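Local coordinates for cell division control protein 11 (Saccharomyces cerevisiae, PDB 5AR1) that assembles with other septins into the filaments of the mother-bud neck collar that takes part in cytokinesis, represented here by its septin-type GTP-binding domain, at residues 26-30 with 281-285; 118-122 with 138-142; 169-173 with 203-207; 190-194 with 228-232. All coordinates share one frame; numbering follows the deposited sequence.

Contact 1. Residues 26-30 with 281-285; sequences ITFTV and LHDLK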
loop_
_atom_site.group_PDB
_atom_site.type_symbol
_atom_site.label_atom_id
_atom_site.label_comp_id
_atom_site.label_asym_id
_atom_site.label_seq_id
_atom_site.Cartn_x
_atom_site.Cartn_y
_atom_site.Cartn_z
ATOM N N ILE A 26 -1.337 3.418 20.168
ATOM C CA ILE A 26 -0.663 3.809 18.929
ATOM C C ILE A 26 -1.592 3.612 17.710
ATOM O O ILE A 26 -1.752 2.491 17.212
ATOM C CB ILE A 26 0.730 3.112 18.759
ATOM C CG1 ILE A 26 1.623 3.311 20.014
ATOM C CG2 ILE A 26 1.450 3.585 17.477
ATOM C CD1 ILE A 26 2.770 2.245 20.190
ATOM N N THR A 27 -2.197 4.719 17.240
ATOM C CA THR A 27 -3.105 4.748 16.089
ATOM C C THR A 27 -2.330 4.628 14.786
ATOM O O THR A 27 -1.193 5.095 14.702
ATOM C CB THR A 27 -3.918 6.057 16.060
ATOM O OG1 THR A 27 -3.025 7.176 16.082
ATOM C CG2 THR A 27 -4.947 6.151 17.189
ATOM N N PHE A 28 -2.962 4.041 13.760
ATOM C CA PHE A 28 -2.375 3.892 12.433
ATOM C C PHE A 28 -3.426 4.074 11.346
ATOM O O PHE A 28 -4.508 3.496 11.439
ATOM C CB PHE A 28 -1.673 2.537 12.288
ATOM C CG PHE A 28 -0.962 2.388 10.968
ATOM C CD1 PHE A 28 -1.627 1.886 9.850
ATOM C CD2 PHE A 28 0.372 2.752 10.834
ATOM C CE1 PHE A 28 -0.971 1.767 8.612
ATOM C CE2 PHE A 28 1.034 2.607 9.601
ATOM C CZ PHE A 28 0.356 2.122 8.497
ATOM N N THR A 29 -3.083 4.838 10.290
ATOM C CA THR A 29 -3.974 5.112 9.162
ATOM C C THR A 29 -3.511 4.405 7.885
ATOM O O THR A 29 -2.416 4.670 7.379
ATOM C CB THR A 29 -4.184 6.628 8.958
ATOM O OG1 THR A 29 -4.347 7.295 10.220
ATOM C CG2 THR A 29 -5.368 6.929 8.054
ATOM N N VAL A 30 -4.365 3.513 7.367
ATOM C CA VAL A 30 -4.132 2.766 6.131
ATOM C C VAL A 30 -5.336 2.947 5.187
ATOM O O VAL A 30 -6.475 2.747 5.603
ATOM C CB VAL A 30 -3.713 1.285 6.370
ATOM C CG1 VAL A 30 -4.788 0.485 7.102
ATOM C CG2 VAL A 30 -3.306 0.603 5.072
ATOM N N LEU A 281 4.470 -1.372 9.885
ATOM C CA LEU A 281 3.477 -0.332 10.071
ATOM C C LEU A 281 4.180 0.875 10.712
ATOM O O LEU A 281 3.995 2.010 10.261
ATOM C CB LEU A 281 2.352 -0.897 10.946
ATOM C CG LEU A 281 0.931 -0.978 10.369
ATOM C CD1 LEU A 281 0.915 -1.228 8.906
ATOM C CD2 LEU A 281 0.149 -2.060 11.050
ATOM N N HIS A 282 5.104 0.600 11.663
ATOM C CA HIS A 282 5.935 1.610 12.309
ATOM C C HIS A 282 6.922 2.220 11.329
ATOM O O HIS A 282 7.262 3.380 11.490
ATOM C CB HIS A 282 6.667 1.027 13.518
ATOM C CG HIS A 282 5.879 1.096 14.792
ATOM N ND1 HIS A 282 4.848 2.006 14.962
ATOM C CD2 HIS A 282 6.029 0.387 15.936
ATOM C CE1 HIS A 282 4.399 1.807 16.189
ATOM N NE2 HIS A 282 5.085 0.850 16.816
ATOM N N ASP A 283 7.363 1.463 10.292
ATOM C CA ASP A 283 8.257 2.052 9.294
ATOM C C ASP A 283 7.477 2.929 8.289
ATOM O O ASP A 283 8.012 3.931 7.839
ATOM C CB ASP A 283 9.162 1.015 8.612
ATOM C CG ASP A 283 10.231 0.374 9.509
ATOM O OD1 ASP A 283 10.515 0.929 10.603
ATOM O OD2 ASP A 283 10.798 -0.674 9.108
ATOM N N LEU A 284 6.207 2.593 7.990
ATOM C CA LEU A 284 5.359 3.360 7.080
ATOM C C LEU A 284 4.863 4.588 7.829
ATOM O O LEU A 284 4.640 5.644 7.216
ATOM C CB LEU A 284 4.140 2.538 6.623
ATOM C CG LEU A 284 4.380 1.222 5.917
ATOM C CD1 LEU A 284 3.300 0.233 6.256
ATOM C CD2 LEU A 284 4.443 1.408 4.425
ATOM N N LYS A 285 4.648 4.451 9.152
ATOM C CA LYS A 285 4.181 5.571 9.975
ATOM C C LYS A 285 5.322 6.562 9.993
ATOM O O LYS A 285 5.124 7.701 9.617
ATOM C CB LYS A 285 3.838 5.099 11.398
ATOM C CG LYS A 285 2.838 5.953 12.133
ATOM C CD LYS A 285 3.351 6.325 13.517
ATOM C CE LYS A 285 2.332 7.105 14.317
ATOM N NZ LYS A 285 1.389 6.211 15.046
#

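Contact 2. Residues 118-122 with 138-142; sequences QYDEI and GRVHC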
loop_
_atom_site.group_PDB
_atom_site.type_symbol
_atom_site.label_atom_id
_atom_site.label_comp_id
_atom_site.label_asym_id
_atom_site.label_seq_id
_atom_site.Cartn_x
_atom_site.Cartn_y
_atom_site.Cartn_z
ATOM N N GLN A 118 -4.756 16.238 4.863
ATOM C CA GLN A 118 -4.332 15.688 6.138
ATOM C C GLN A 118 -2.952 16.242 6.488
ATOM O O GLN A 118 -2.717 16.625 7.638
ATOM C CB GLN A 118 -4.323 14.159 6.074
ATOM C CG GLN A 118 -5.721 13.542 6.054
ATOM C CD GLN A 118 -6.547 13.923 7.252
ATOM O OE1 GLN A 118 -6.068 13.969 8.394
ATOM N NE2 GLN A 118 -7.807 14.213 7.008
ATOM N N TYR A 119 -2.071 16.339 5.461
ATOM C CA TYR A 119 -0.723 16.894 5.555
ATOM C C TYR A 119 -0.816 18.407 5.722
ATOM O O TYR A 119 0.097 19.006 6.283
ATOM C CB TYR A 119 0.127 16.559 4.316
ATOM C CG TYR A 119 0.619 15.132 4.208
ATOM C CD1 TYR A 119 1.786 14.724 4.847
ATOM C CD2 TYR A 119 -0.017 14.216 3.377
ATOM C CE1 TYR A 119 2.271 13.424 4.707
ATOM C CE2 TYR A 119 0.447 12.909 3.244
ATOM C CZ TYR A 119 1.599 12.522 3.900
ATOM O OH TYR A 119 2.052 11.237 3.765
ATOM N N ASP A 120 -1.913 19.025 5.239
ATOM C CA ASP A 120 -2.152 20.468 5.383
ATOM C C ASP A 120 -2.505 20.844 6.822
ATOM O O ASP A 120 -1.958 21.821 7.329
ATOM C CB ASP A 120 -3.236 20.976 4.408
ATOM C CG ASP A 120 -2.748 21.287 2.998
ATOM O OD1 ASP A 120 -1.608 21.798 2.858
ATOM O OD2 ASP A 120 -3.515 21.047 2.036
ATOM N N GLU A 121 -3.382 20.051 7.486
ATOM C CA GLU A 121 -3.811 20.308 8.862
ATOM C C GLU A 121 -2.713 20.032 9.922
ATOM O O GLU A 121 -2.821 20.561 11.032
ATOM C CB GLU A 121 -5.151 19.627 9.227
ATOM C CG GLU A 121 -5.241 18.115 9.103
ATOM C CD GLU A 121 -6.561 17.502 9.550
ATOM O OE1 GLU A 121 -7.616 18.164 9.406
ATOM O OE2 GLU A 121 -6.540 16.342 10.026
ATOM N N ILE A 122 -1.650 19.267 9.592
ATOM C CA ILE A 122 -0.529 19.070 10.532
ATOM C C ILE A 122 0.335 20.330 10.449
ATOM O O ILE A 122 0.507 21.020 11.455
ATOM C CB ILE A 122 0.276 17.725 10.377
ATOM C CG1 ILE A 122 1.750 17.834 10.843
ATOM C CG2 ILE A 122 0.214 17.185 8.989
ATOM C CD1 ILE A 122 2.003 17.516 12.287
ATOM N N GLY A 138 -3.853 12.616 11.707
ATOM C CA GLY A 138 -4.840 11.959 10.855
ATOM C C GLY A 138 -4.356 11.491 9.481
ATOM O O GLY A 138 -5.114 10.837 8.747
ATOM N N ARG A 139 -3.085 11.814 9.115
ATOM C CA ARG A 139 -2.498 11.500 7.806
ATOM C C ARG A 139 -2.324 10.008 7.561
ATOM O O ARG A 139 -2.107 9.248 8.502
ATOM C CB ARG A 139 -1.191 12.270 7.507
ATOM C CG ARG A 139 -0.497 12.928 8.681
ATOM C CD ARG A 139 0.874 12.332 8.880
ATOM N NE ARG A 139 1.534 12.878 10.064
ATOM C CZ ARG A 139 2.317 13.952 10.055
ATOM N NH1 ARG A 139 2.546 14.606 8.920
ATOM N NH2 ARG A 139 2.875 14.383 11.182
ATOM N N VAL A 140 -2.477 9.614 6.277
ATOM C CA VAL A 140 -2.430 8.252 5.753
ATOM C C VAL A 140 -0.981 7.762 5.598
ATOM O O VAL A 140 -0.211 8.316 4.799
ATOM C CB VAL A 140 -3.243 8.105 4.431
ATOM C CG1 VAL A 140 -3.109 6.694 3.857
ATOM C CG2 VAL A 140 -4.711 8.444 4.640
ATOM N N HIS A 141 -0.639 6.688 6.329
ATOM C CA HIS A 141 0.699 6.115 6.323
ATOM C C HIS A 141 0.913 5.095 5.254
ATOM O O HIS A 141 2.071 4.795 4.948
ATOM C CB HIS A 141 1.043 5.491 7.674
ATOM C CG HIS A 141 0.583 6.274 8.861
ATOM N ND1 HIS A 141 -0.366 5.774 9.726
ATOM C CD2 HIS A 141 0.967 7.497 9.288
ATOM C CE1 HIS A 141 -0.523 6.699 10.652
ATOM N NE2 HIS A 141 0.253 7.759 10.425
ATOM N N CYS A 142 -0.178 4.505 4.715
ATOM C CA CYS A 142 -0.067 3.449 3.703
ATOM C C CYS A 142 -1.236 3.380 2.739
ATOM O O CYS A 142 -2.394 3.361 3.144
ATOM C CB CYS A 142 0.174 2.094 4.361
ATOM S SG CYS A 142 0.294 0.717 3.193
#

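Contact 3. Residues 169-173 with 203-207; sequences VNIIP and PIYNF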
loop_
_atom_site.group_PDB
_atom_site.type_symbol
_atom_site.label_atom_id
_atom_site.label_comp_id
_atom_site.label_asym_id
_atom_site.label_seq_id
_atom_site.Cartn_x
_atom_site.Cartn_y
_atom_site.Cartn_z
ATOM N N VAL A 169 1.859 9.612 -0.578
ATOM C CA VAL A 169 1.488 8.465 0.266
ATOM C C VAL A 169 2.358 7.251 -0.044
ATOM O O VAL A 169 2.819 7.133 -1.176
ATOM C CB VAL A 169 -0.045 8.166 0.189
ATOM C CG1 VAL A 169 -0.482 7.701 -1.195
ATOM C CG2 VAL A 169 -0.495 7.178 1.255
ATOM N N ASN A 170 2.590 6.352 0.937
ATOM C CA ASN A 170 3.387 5.124 0.713
ATOM C C ASN A 170 2.552 4.106 -0.054
ATOM O O ASN A 170 1.753 3.402 0.573
ATOM C CB ASN A 170 3.833 4.507 2.047
ATOM C CG ASN A 170 5.061 5.124 2.643
ATOM O OD1 ASN A 170 5.961 5.588 1.933
ATOM N ND2 ASN A 170 5.183 5.016 3.957
ATOM N N ILE A 171 2.702 4.031 -1.396
ATOM C CA ILE A 171 1.880 3.093 -2.178
ATOM C C ILE A 171 2.469 1.690 -2.193
ATOM O O ILE A 171 3.614 1.521 -2.602
ATOM C CB ILE A 171 1.551 3.624 -3.618
ATOM C CG1 ILE A 171 0.533 4.798 -3.545
ATOM C CG2 ILE A 171 1.028 2.496 -4.549
ATOM C CD1 ILE A 171 0.454 5.649 -4.732
ATOM N N ILE A 172 1.680 0.690 -1.768
ATOM C CA ILE A 172 2.098 -0.719 -1.827
ATOM C C ILE A 172 1.120 -1.475 -2.797
ATOM O O ILE A 172 -0.086 -1.498 -2.548
ATOM C CB ILE A 172 2.359 -1.407 -0.431
ATOM C CG1 ILE A 172 1.096 -1.694 0.371
ATOM C CG2 ILE A 172 3.337 -0.618 0.441
ATOM C CD1 ILE A 172 0.826 -3.137 0.456
ATOM N N PRO A 173 1.583 -1.974 -3.969
ATOM C CA PRO A 173 0.641 -2.601 -4.923
ATOM C C PRO A 173 0.120 -3.982 -4.522
ATOM O O PRO A 173 0.896 -4.830 -4.077
ATOM C CB PRO A 173 1.438 -2.639 -6.227
ATOM C CG PRO A 173 2.850 -2.738 -5.793
ATOM C CD PRO A 173 2.971 -2.020 -4.480
ATOM N N PRO A 203 6.872 5.484 -8.063
ATOM C CA PRO A 203 7.337 5.564 -6.677
ATOM C C PRO A 203 6.442 4.785 -5.706
ATOM O O PRO A 203 5.451 5.312 -5.180
ATOM C CB PRO A 203 7.429 7.064 -6.423
ATOM C CG PRO A 203 6.509 7.689 -7.407
ATOM C CD PRO A 203 6.176 6.721 -8.480
ATOM N N ILE A 204 6.813 3.506 -5.493
ATOM C CA ILE A 204 6.156 2.520 -4.650
ATOM C C ILE A 204 6.966 2.366 -3.369
ATOM O O ILE A 204 8.166 2.639 -3.413
ATOM C CB ILE A 204 6.079 1.234 -5.544
ATOM C CG1 ILE A 204 4.629 0.942 -5.907
ATOM C CG2 ILE A 204 6.837 -0.060 -5.038
ATOM C CD1 ILE A 204 4.017 1.995 -6.815
ATOM N N TYR A 205 6.341 1.971 -2.219
ATOM C CA TYR A 205 7.085 1.752 -0.961
ATOM C C TYR A 205 7.738 0.429 -1.140
ATOM O O TYR A 205 7.039 -0.586 -1.205
ATOM C CB TYR A 205 6.164 1.697 0.270
ATOM C CG TYR A 205 6.887 1.563 1.597
ATOM C CD1 TYR A 205 7.361 2.680 2.271
ATOM C CD2 TYR A 205 7.085 0.316 2.188
ATOM C CE1 TYR A 205 8.006 2.571 3.500
ATOM C CE2 TYR A 205 7.735 0.190 3.419
ATOM C CZ TYR A 205 8.173 1.327 4.082
ATOM O OH TYR A 205 8.823 1.237 5.292
ATOM N N ASN A 206 9.059 0.420 -1.302
ATOM C CA ASN A 206 9.731 -0.846 -1.560
ATOM C C ASN A 206 10.501 -1.398 -0.338
ATOM O O ASN A 206 11.598 -1.935 -0.471
ATOM C CB ASN A 206 10.605 -0.717 -2.791
ATOM C CG ASN A 206 11.092 -2.037 -3.274
ATOM O OD1 ASN A 206 10.361 -3.034 -3.253
ATOM N ND2 ASN A 206 12.371 -2.087 -3.602
ATOM N N PHE A 207 9.897 -1.297 0.849
ATOM C CA PHE A 207 10.457 -1.796 2.104
ATOM C C PHE A 207 11.904 -1.278 2.373
ATOM O O PHE A 207 12.834 -2.082 2.553
ATOM C CB PHE A 207 10.331 -3.331 2.162
ATOM C CG PHE A 207 8.881 -3.739 2.107
ATOM C CD1 PHE A 207 8.086 -3.691 3.246
ATOM C CD2 PHE A 207 8.278 -4.059 0.901
ATOM C CE1 PHE A 207 6.730 -3.998 3.185
ATOM C CE2 PHE A 207 6.921 -4.373 0.842
ATOM C CZ PHE A 207 6.160 -4.353 1.984
#

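Contact 4. Residues 190-194 with 228-232; sequences KKLIM and LLPFA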
loop_
_atom_site.group_PDB
_atom_site.type_symbol
_atom_site.label_atom_id
_atom_site.label_comp_id
_atom_site.label_asym_id
_atom_site.label_seq_id
_atom_site.Cartn_x
_atom_site.Cartn_y
_atom_site.Cartn_z
ATOM N N LYS A 190 2.278 -10.827 -11.807
ATOM C CA LYS A 190 3.253 -10.289 -10.863
ATOM C C LYS A 190 4.444 -9.687 -11.635
ATOM O O LYS A 190 4.674 -8.481 -11.531
ATOM C CB LYS A 190 3.682 -11.338 -9.825
ATOM C CG LYS A 190 2.701 -11.485 -8.662
ATOM C CD LYS A 190 3.408 -12.015 -7.419
ATOM C CE LYS A 190 2.452 -12.262 -6.276
ATOM N NZ LYS A 190 3.154 -12.739 -5.055
ATOM N N LYS A 191 5.087 -10.496 -12.512
ATOM C CA LYS A 191 6.215 -10.134 -13.387
ATOM C C LYS A 191 5.958 -8.813 -14.149
ATOM O O LYS A 191 6.801 -7.917 -14.101
ATOM C CB LYS A 191 6.484 -11.288 -14.386
ATOM C CG LYS A 191 7.759 -11.147 -15.230
ATOM C CD LYS A 191 7.755 -11.993 -16.497
ATOM C CE LYS A 191 8.317 -13.385 -16.273
ATOM N NZ LYS A 191 8.481 -14.147 -17.551
ATOM N N LEU A 192 4.795 -8.703 -14.833
ATOM C CA LEU A 192 4.423 -7.551 -15.655
ATOM C C LEU A 192 4.200 -6.274 -14.824
ATOM O O LEU A 192 4.790 -5.241 -15.137
ATOM C CB LEU A 192 3.203 -7.847 -16.562
ATOM C CG LEU A 192 3.135 -9.172 -17.369
ATOM C CD1 LEU A 192 1.844 -9.250 -18.176
ATOM C CD2 LEU A 192 4.332 -9.349 -18.334
ATOM N N ILE A 193 3.380 -6.341 -13.753
ATOM C CA ILE A 193 3.115 -5.190 -12.894
ATOM C C ILE A 193 4.445 -4.619 -12.419
ATOM O O ILE A 193 4.637 -3.402 -12.460
ATOM C CB ILE A 193 2.188 -5.567 -11.722
ATOM C CG1 ILE A 193 0.777 -5.899 -12.223
ATOM C CG2 ILE A 193 2.140 -4.440 -10.678
ATOM C CD1 ILE A 193 -0.027 -6.785 -11.271
ATOM N N MET A 194 5.381 -5.504 -12.031
ATOM C CA MET A 194 6.702 -5.086 -11.583
ATOM C C MET A 194 7.508 -4.478 -12.730
ATOM O O MET A 194 8.177 -3.465 -12.518
ATOM C CB MET A 194 7.456 -6.218 -10.877
ATOM C CG MET A 194 6.820 -6.664 -9.566
ATOM S SD MET A 194 6.302 -5.330 -8.424
ATOM C CE MET A 194 7.919 -4.459 -8.132
ATOM N N LEU A 228 7.424 -10.893 -2.619
ATOM C CA LEU A 228 5.993 -11.188 -2.615
ATOM C C LEU A 228 5.161 -10.147 -3.363
ATOM O O LEU A 228 4.035 -10.432 -3.783
ATOM C CB LEU A 228 5.497 -11.401 -1.173
ATOM C CG LEU A 228 6.244 -12.478 -0.356
ATOM C CD1 LEU A 228 5.843 -12.437 1.104
ATOM C CD2 LEU A 228 6.030 -13.854 -0.924
ATOM N N LEU A 229 5.746 -8.959 -3.568
ATOM C CA LEU A 229 5.156 -7.821 -4.273
ATOM C C LEU A 229 4.921 -8.111 -5.748
ATOM O O LEU A 229 5.831 -8.669 -6.392
ATOM C CB LEU A 229 6.097 -6.612 -4.157
ATOM C CG LEU A 229 5.627 -5.377 -3.437
ATOM C CD1 LEU A 229 4.523 -5.664 -2.432
ATOM C CD2 LEU A 229 6.788 -4.702 -2.784
ATOM N N PRO A 230 3.762 -7.678 -6.327
ATOM C CA PRO A 230 2.590 -7.048 -5.689
ATOM C C PRO A 230 1.844 -8.071 -4.834
ATOM O O PRO A 230 1.571 -9.174 -5.309
ATOM C CB PRO A 230 1.729 -6.594 -6.887
ATOM C CG PRO A 230 2.585 -6.749 -8.088
ATOM C CD PRO A 230 3.499 -7.886 -7.760
ATOM N N PHE A 231 1.548 -7.731 -3.563
ATOM C CA PHE A 231 0.887 -8.654 -2.647
ATOM C C PHE A 231 -0.437 -9.224 -3.153
ATOM O O PHE A 231 -1.349 -8.468 -3.437
ATOM C CB PHE A 231 0.697 -8.013 -1.264
ATOM C CG PHE A 231 1.964 -7.663 -0.514
ATOM C CD1 PHE A 231 3.075 -8.504 -0.555
ATOM C CD2 PHE A 231 2.017 -6.534 0.304
ATOM C CE1 PHE A 231 4.232 -8.190 0.158
ATOM C CE2 PHE A 231 3.179 -6.219 1.018
ATOM C CZ PHE A 231 4.278 -7.047 0.936
ATOM N N ALA A 232 -0.531 -10.550 -3.288
ATOM C CA ALA A 232 -1.783 -11.211 -3.657
ATOM C C ALA A 232 -2.293 -11.715 -2.313
ATOM O O ALA A 232 -2.053 -12.865 -1.931
ATOM C CB ALA A 232 -1.513 -12.364 -4.611
#

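Contact 1. Residues 26-30 with 281-285
The ring of Phe28 lies flat against Leu281, in a contact that sets the first strand of the P-loop GTPase fold, 28-34, against helix 274-290 packed over the sheet. Strand and helix segments run nearly at right angles, 85° between their directions. With CG anti to its backbone N (chi1 -176°), Phe28 sends its ring toward the helix, and Leu281 CG sits 3.5 Å from the ring centroid, almost on the ring normal, as a CH-pi contact. Leu281 CD1 stays over the same face, 3.4 Å from Phe28 CZ. The ring edge, meanwhile, faces the helix backbone near Lys285 N. A flat, apolar phenylalanine suits this place because it offers a face to the leucine and an edge to the helix backbone; the ring of His141 also meets that of Phe28. Farther out, Ile26 and His282 cross at about a right angle, Ile26 CG2 lying in the imidazole plane, 3.7 Å from His282 CE1. Lysine serves at 285 for its length: bent at chi2 and chi4, it reaches back to the backbone just ahead of the strand, where Lys285 NZ donates to Thr27 O over 2.8 Å, approaching at a C=O...N angle of 169°.

Contact 2. Residues 118-122 with 138-142
Arg139 turns at chi2 (118°) and then runs straight through chi3, while Ile122 holds CG1 opposite its backbone N (chi1 152°); together these torsions lay the guanidinium group on the isoleucine. Ile122 CG2 comes over one face of the guanidinium, 3.5 Å from Arg139 NH1. The other branch follows the group outward, so that Ile122 CD1 is 3.4 Å from Arg139 NH2. A branched aliphatic residue suits this place because one arm lies over the flat face while the other runs out alongside NH2. Tyr119 approaches differently: its CD1 is at the guanidinium edge, 4.1 Å from Arg139 NH1, and the ring and guanidinium planes are 66° apart. Lower on the arginine, Gln118 CB packs 3.7 Å from Arg139 CA. These residues join helix 109-125 to the loop entering strand 142-147, within the beta-alpha-beta crossover of the P-loop GTPase sheet from strand 90-94 to the parallel strand 142-147, which lies on the far side of strand 28-34. Helix 292-300 adds a further partner, since Tyr293 makes a cation-pi contact with Arg139 and also touches Ile122. Tyr119 carries its hydroxyl past the loop, OH lying 3.8 Å from Val140 O, and makes a weak hydrogen bond to Leu168 O.

Contact 3. Residues 169-173 with 203-207
Tyr205 and Asn170 meet beside strand 171-175, the last strand in the parallel part of the septin GTPase sheet. Followed outward, the tyrosine starts with CB, which packs 3.7 Å from Ile172 CG2; the two side chains lie side by side and point the same way. A chi1 of -176° swings CG away from the backbone N and out along the amide of Asn170. CD1 meets that amide most closely, with Asn170 OD1 3.2 Å from Tyr205 CD1, near the ring plane and at its edge; amide and ring planes are 59° apart. Tyr205 CE1 lies 3.8 Å from Asn170 ND2, while ND2 itself donates to His141 O. At the tip, OH reaches helix 274-290 and touches Asp283. At the base of the side chain, Tyr205 N gives a nearly straight hydrogen bond to Ile171 O (2.8 Å, N-H...O 169°). The longer branch of Ile204 passes Pro173, Ile204 CG1 lying 3.7 Å from Pro173 CD, and ends with CD1 beside Ile171 CG2. Isoleucines suit this buried interface because they fill it without polar demands. One hydrogen bond between backbones joins the segments, and apolar packing does most of the rest; Pro173, lacking an N-H, meets the loop with its ring.

Contact 4. Residues 190-194 with 228-232
Lys190 NZ is gripped by two backbone carbonyls: it donates to Leu228 O over 2.8 Å and also to Tyr240 O. Within the septin G domain, this ties helix 183-199, which follows the G4 motif, to the loop leaving helix 218-228. The ammonium meets Leu228 O from outside the carbonyl plane, tilted by 31°, at a C=O...N angle of 130°. Length is what lysine provides here, its chain extended beyond CG so that the methylenes slide past Pro230 in the opposite direction. On that path Lys190 CG lies 3.8 Å from Pro230 CD, and Lys190 CE continues to within 3.4 Å of Pro230 O. Pro230, preceded by a cis peptide bond, offers a compact apolar ring that three helix residues share. Met194, folded at chi2 (-46°) and chi3, turns its flexible thioether inward, and its SD comes 3.9 Å from Pro230 CD. Beyond the proline, Ala232 carries the loop toward the nucleotide site, its side chain about 4 Å from that of Ser178, a residue that by similarity binds GTP. Ile193 crosses the ring obliquely and uses its gamma branch, CG2 packing 3.5 Å from Pro230 CG.

How the contacts relate
From the N terminus, the chain enters at 26-30 and returns to it only at 281-285, so contact 1, joining strand 28-34 to helix 274-290, closes a loop that encloses the other three. Nested inside, contact 2 closes first, bringing helix 109-125 against the lead-in to strand 142-147. Contacts 3 and 4 follow and cross: contact 3 joins strand 171-175 to the loop after helix 183-199, and contact 4 joins that helix to the loop after helix 218-228. Contact 2 touches contacts 1 and 3 through its loop, as Thr29 O pairs with His141 N and Val140 packs on Val169. Contacts 1 and 3 meet at Leu284 and Tyr205, contacts 3 and 4 where Phe207 packs on Phe231.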